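PDB 5Z3M: phosphotyrosine protein phosphatase from Vibrio cholerae serotype O1, which probably removes phosphate from phosphotyrosine residues of proteins. Local coordinates for residues R118-V123 / A138-S143. Residues are numbered along the deposited sequence; the frame is centred on the assembly and turned at random.
Sequences RQEKEV and ALLIES
The first torsion of L140 (177°) sets CG opposite its own N and carries both methyls from the helix to the loop 118-123. V123 sets CG1 anti to N (chi1 174°), which turns that branch to I141 and leaves CG2 beside L140. The contact joins helix 131-155 of the low molecular weight protein tyrosine phosphatase fold to the loop that follows strand 109-111 of its parallel sheet. L140 does most of the touching. Its CD1 meets CB of E120 at 3.6 Å and approaches NH1 of R118 obliquely. Its CD2 lies 3.8 Å from O of E122 and 4.0 Å from CG2 of V123. The side chains of V123 and L140 run past each other in opposite directions. I141 instead crosses V123 at about a right angle, its CD1 3.8 Å from CG1 of V123. V123 and I141 are buried and also touch R18, a predicted active-site residue at the start of helix 18-32. V123 also pairs through its backbone with M89. Between the segments the V123 end meets through apolar groups and borders the predicted catalytic site, while R118 at the other end is exposed. No hydrogen bond links the two segments. S143 OG donates a hydrogen bond to L140 O within the helix at 2.6 Å, and the donor lies 28° off the carbonyl plane. The same OG sits over one face of the R118 guanidinium, toward its rim, 3.8 Å from NH1.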
# COMPACT_ATOMS: atom_id res chain seq x y z
N ARG A 118 12.25 4.44 -27.48
CA ARG A 118 13.46 3.74 -27.09
C ARG A 118 13.51 2.33 -27.69
O ARG A 118 12.49 1.80 -28.12
CB ARG A 118 13.54 3.68 -25.55
CG ARG A 118 13.44 5.06 -24.88
CD ARG A 118 13.43 5.00 -23.37
NE ARG A 118 14.69 4.51 -22.83
CZ ARG A 118 14.88 3.27 -22.40
NH1 ARG A 118 13.88 2.40 -22.44
NH2 ARG A 118 16.06 2.90 -21.94
N GLN A 119 14.71 1.75 -27.72
CA GLN A 119 14.92 0.38 -28.18
C GLN A 119 13.98 -0.61 -27.48
O GLN A 119 13.65 -1.67 -28.00
CB GLN A 119 16.39 -0.02 -27.95
CG GLN A 119 16.77 -1.42 -28.40
CD GLN A 119 18.27 -1.58 -28.55
OE1 GLN A 119 19.01 -0.60 -28.60
NE2 GLN A 119 18.73 -2.82 -28.64
N GLU A 120 13.55 -0.22 -26.28
CA GLU A 120 12.61 -1.01 -25.50
C GLU A 120 11.15 -0.70 -25.86
O GLU A 120 10.73 0.45 -25.84
CB GLU A 120 12.83 -0.76 -24.01
CG GLU A 120 14.26 -0.46 -23.62
CD GLU A 120 15.19 -1.63 -23.84
OE1 GLU A 120 16.41 -1.41 -23.82
OE2 GLU A 120 14.70 -2.76 -24.04
N LYS A 121 10.40 -1.75 -26.17
CA LYS A 121 8.98 -1.66 -26.46
C LYS A 121 8.20 -2.51 -25.47
O LYS A 121 7.06 -2.20 -25.10
CB LYS A 121 8.70 -2.11 -27.90
CG LYS A 121 9.19 -1.13 -28.95
CD LYS A 121 8.34 0.13 -28.93
CE LYS A 121 9.09 1.32 -29.51
NZ LYS A 121 8.22 2.53 -29.55
N GLU A 122 8.83 -3.61 -25.05
CA GLU A 122 8.31 -4.45 -23.98
C GLU A 122 9.14 -4.29 -22.71
O GLU A 122 10.32 -3.94 -22.75
CB GLU A 122 8.31 -5.93 -24.38
CG GLU A 122 7.22 -6.36 -25.37
CD GLU A 122 7.42 -7.79 -25.84
OE1 GLU A 122 7.99 -7.97 -26.93
OE2 GLU A 122 7.01 -8.72 -25.12
N VAL A 123 8.50 -4.57 -21.58
CA VAL A 123 9.19 -4.74 -20.31
C VAL A 123 9.28 -6.23 -20.04
O VAL A 123 8.26 -6.89 -19.85
CB VAL A 123 8.46 -4.01 -19.18
CG1 VAL A 123 9.11 -4.33 -17.84
CG2 VAL A 123 8.45 -2.52 -19.42
N ALA A 138 13.14 -1.75 -12.81
CA ALA A 138 12.56 -0.58 -12.18
C ALA A 138 12.89 0.68 -12.98
O ALA A 138 12.08 1.58 -13.07
CB ALA A 138 13.05 -0.45 -10.74
N LEU A 139 14.09 0.72 -13.56
CA LEU A 139 14.51 1.85 -14.38
C LEU A 139 13.80 1.90 -15.73
O LEU A 139 13.37 2.97 -16.17
CB LEU A 139 16.03 1.80 -14.59
CG LEU A 139 16.81 2.49 -13.47
CD1 LEU A 139 18.26 2.03 -13.43
CD2 LEU A 139 16.74 4.00 -13.64
N LEU A 140 13.68 0.75 -16.39
CA LEU A 140 12.93 0.66 -17.64
C LEU A 140 11.51 1.15 -17.44
O LEU A 140 11.02 2.01 -18.18
CB LEU A 140 12.93 -0.78 -18.17
CG LEU A 140 12.13 -1.04 -19.45
CD1 LEU A 140 12.47 0.00 -20.51
CD2 LEU A 140 12.37 -2.46 -19.96
N ILE A 141 10.86 0.61 -16.41
CA ILE A 141 9.51 1.04 -16.06
C ILE A 141 9.51 2.51 -15.64
O ILE A 141 8.58 3.25 -15.97
CB ILE A 141 8.92 0.14 -14.95
CG1 ILE A 141 8.48 -1.20 -15.55
CG2 ILE A 141 7.74 0.81 -14.28
CD1 ILE A 141 8.67 -2.39 -14.65
N GLU A 142 10.56 2.95 -14.95
CA GLU A 142 10.68 4.35 -14.52
C GLU A 142 10.73 5.31 -15.70
O GLU A 142 10.13 6.38 -15.66
CB GLU A 142 11.93 4.53 -13.65
CG GLU A 142 12.01 5.86 -12.91
CD GLU A 142 13.20 5.93 -11.98
OE1 GLU A 142 13.62 4.87 -11.47
OE2 GLU A 142 13.72 7.04 -11.76
N SER A 143 11.48 4.93 -16.72
CA SER A 143 11.62 5.76 -17.91
C SER A 143 10.32 5.81 -18.69
O SER A 143 9.91 6.88 -19.15
CB SER A 143 12.75 5.25 -18.81
OG SER A 143 12.50 3.92 -19.23